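Local atomic coordinates of NADPH-flavin oxidoreductase (Vibrio parahaemolyticus serotype O3:K6, PDB entry 5UU6), a protein that binds flavin mononucleotide and, as a nitroreductase of the Frp flavin oxidoreductase family, probably uses NADPH to reduce flavins or nitro compounds. Residues 83-88 and 150-155. Sequence-based numbering, arbitrary orientation.
Sequences CIDYQR and QNTAIL
Ile84 and Ala153 face each other as an antiparallel hydrogen-bonded pair, and their backbones satisfy one another: Ile84 N gives to Ala153 O at 2.9 Å, and Ala153 N returns a bond to Ile84 O at 3.1 Å. Each of these carbonyls also receives a CA-H...O contact, Ala153 O from Cys83 and Ile84 O from Thr152. Beyond the paired strands, Tyr86 N adds one more backbone bond, to Asn151 O at 2.8 Å.

One residue on, the side chain of Gln87 takes over. Its CG stands anti to the backbone N (chi1 -180°) and the chain then bends at chi2, which brings NE2 back over Gln150 O. The bond is 2.9 Å long and almost straight at hydrogen (171°); it lies in the amide plane of Gln87 but comes down from above the carbonyl plane of Gln150. Ser91 takes up Gln87 OE1, so both ends of the amide are engaged.

Asp85 lies beside Thr152, its OD1 near the methyl CG2, while Thr152 OG1 bonds to Pro149 O instead. The same OD1 accepts from Arg88 N at 3.0 Å, and weakly from Gln87 N, an Asx motif at the start of helix 87-92 with Tyr86 as N-cap. OD2 is held by Ser50 and by Tyr184 of the second subunit.

Ile84 CG1 packs against Leu155 CD1 at 3.6 Å, with helix 101-124 against both side chains (Met104 on Ile84, Ser111 on Leu155). The pairing joins 78-85 and 152-161, the central two of the four antiparallel strands that this chain contributes to the sheet of the FMN-dependent nitroreductase fold, with the side chain of Leu155 about 8 Å from a bound flavin mononucleotide.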
loop_
_atom_site.group_PDB
_atom_site.type_symbol
_atom_site.label_atom_id
_atom_site.label_comp_id
_atom_site.label_asym_id
_atom_site.label_seq_id
_atom_site.Cartn_x
_atom_site.Cartn_y
_atom_site.Cartn_z
ATOM N N CYS A 83 7.999 -8.210 0.466
ATOM C CA CYS A 83 7.416 -9.422 1.002
ATOM C C CYS A 83 6.662 -9.139 2.284
ATOM O O CYS A 83 7.131 -8.372 3.121
ATOM C CB CYS A 83 8.500 -10.471 1.340
ATOM S SG CYS A 83 9.668 -10.743 -0.030
ATOM N N ILE A 84 5.531 -9.826 2.464
ATOM C CA ILE A 84 4.936 -9.958 3.794
ATOM C C ILE A 84 5.848 -10.785 4.691
ATOM O O ILE A 84 6.363 -11.841 4.282
ATOM C CB ILE A 84 3.560 -10.630 3.674
ATOM C CG1 ILE A 84 2.633 -9.753 2.865
ATOM C CG2 ILE A 84 2.988 -10.919 5.073
ATOM C CD1 ILE A 84 1.300 -10.465 2.556
ATOM N N ASP A 85 6.036 -10.348 5.933
ATOM C CA ASP A 85 6.938 -11.062 6.842
ATOM C C ASP A 85 6.287 -11.158 8.218
ATOM O O ASP A 85 6.264 -10.170 8.961
ATOM C CB ASP A 85 8.314 -10.380 6.923
ATOM C CG ASP A 85 9.374 -11.247 7.627
ATOM O OD1 ASP A 85 9.014 -12.117 8.464
ATOM O OD2 ASP A 85 10.586 -11.031 7.380
ATOM N N TYR A 86 5.740 -12.338 8.538
ATOM C CA TYR A 86 5.416 -12.722 9.907
ATOM C C TYR A 86 6.415 -13.739 10.461
ATOM O O TYR A 86 6.188 -14.322 11.528
ATOM C CB TYR A 86 3.978 -13.254 9.991
ATOM C CG TYR A 86 2.988 -12.125 9.749
ATOM C CD1 TYR A 86 2.652 -11.263 10.764
ATOM C CD2 TYR A 86 2.428 -11.907 8.479
ATOM C CE1 TYR A 86 1.773 -10.215 10.544
ATOM C CE2 TYR A 86 1.557 -10.844 8.240
ATOM C CZ TYR A 86 1.226 -10.011 9.273
ATOM O OH TYR A 86 0.358 -8.938 9.066
ATOM N N GLN A 87 7.520 -13.973 9.749
ATOM C CA GLN A 87 8.516 -14.902 10.254
ATOM C C GLN A 87 9.380 -14.273 11.337
ATOM O O GLN A 87 9.779 -14.975 12.275
ATOM C CB GLN A 87 9.378 -15.449 9.118
ATOM C CG GLN A 87 10.470 -16.452 9.580
ATOM C CD GLN A 87 9.956 -17.580 10.464
ATOM O OE1 GLN A 87 10.412 -17.739 11.579
ATOM N NE2 GLN A 87 9.023 -18.376 9.961
ATOM N N ARG A 88 9.690 -12.976 11.248
ATOM C CA ARG A 88 10.375 -12.325 12.371
ATOM C C ARG A 88 9.591 -12.532 13.660
ATOM O O ARG A 88 10.159 -12.903 14.699
ATOM C CB ARG A 88 10.568 -10.833 12.111
ATOM C CG ARG A 88 11.680 -10.482 11.140
ATOM C CD ARG A 88 12.020 -9.002 11.243
ATOM N NE ARG A 88 10.912 -8.142 10.812
ATOM C CZ ARG A 88 10.813 -7.630 9.583
ATOM N NH1 ARG A 88 11.763 -7.895 8.682
ATOM N NH2 ARG A 88 9.784 -6.851 9.257
ATOM N N GLN A 150 8.617 -20.081 5.848
ATOM C CA GLN A 150 7.208 -20.014 6.183
ATOM C C GLN A 150 6.871 -18.668 6.819
ATOM O O GLN A 150 7.734 -17.987 7.388
ATOM C CB GLN A 150 6.858 -21.172 7.129
ATOM C CG GLN A 150 6.925 -22.541 6.450
ATOM C CD GLN A 150 6.003 -22.625 5.234
ATOM O OE1 GLN A 150 6.458 -22.545 4.091
ATOM N NE2 GLN A 150 4.710 -22.765 5.479
ATOM N N ASN A 151 5.606 -18.267 6.683
ATOM C CA ASN A 151 5.080 -17.006 7.221
ATOM C C ASN A 151 5.582 -15.781 6.470
ATOM O O ASN A 151 5.459 -14.665 6.971
ATOM C CB ASN A 151 5.393 -16.838 8.724
ATOM C CG ASN A 151 4.538 -17.731 9.618
ATOM O OD1 ASN A 151 3.828 -18.622 9.149
ATOM N ND2 ASN A 151 4.587 -17.469 10.923
ATOM N N THR A 152 6.173 -15.953 5.290
ATOM C CA THR A 152 6.533 -14.841 4.411
ATOM C C THR A 152 6.017 -15.162 3.011
ATOM O O THR A 152 5.804 -16.330 2.672
ATOM C CB THR A 152 8.054 -14.597 4.362
ATOM O OG1 THR A 152 8.691 -15.710 3.715
ATOM C CG2 THR A 152 8.616 -14.509 5.734
ATOM N N ALA A 153 5.828 -14.124 2.194
ATOM C CA ALA A 153 5.315 -14.296 0.833
ATOM C C ALA A 153 5.691 -13.086 -0.011
ATOM O O ALA A 153 5.576 -11.964 0.460
ATOM C CB ALA A 153 3.791 -14.462 0.815
ATOM N N ILE A 154 6.124 -13.307 -1.265
ATOM C CA ILE A 154 6.390 -12.149 -2.128
ATOM C C ILE A 154 5.063 -11.515 -2.508
ATOM O O ILE A 154 4.026 -12.177 -2.566
ATOM C CB ILE A 154 7.178 -12.498 -3.405
ATOM C CG1 ILE A 154 6.332 -13.431 -4.262
ATOM C CG2 ILE A 154 8.556 -13.107 -3.066
ATOM C CD1 ILE A 154 6.195 -12.998 -5.721
ATOM N N LEU A 155 5.085 -10.209 -2.714
ATOM C CA LEU A 155 3.945 -9.446 -3.210
ATOM C C LEU A 155 4.256 -8.764 -4.528
ATOM O O LEU A 155 3.477 -8.896 -5.475
ATOM C CB LEU A 155 3.538 -8.377 -2.191
ATOM C CG LEU A 155 2.887 -8.908 -0.939
ATOM C CD1 LEU A 155 2.410 -7.693 -0.136
ATOM C CD2 LEU A 155 1.727 -9.874 -1.294
#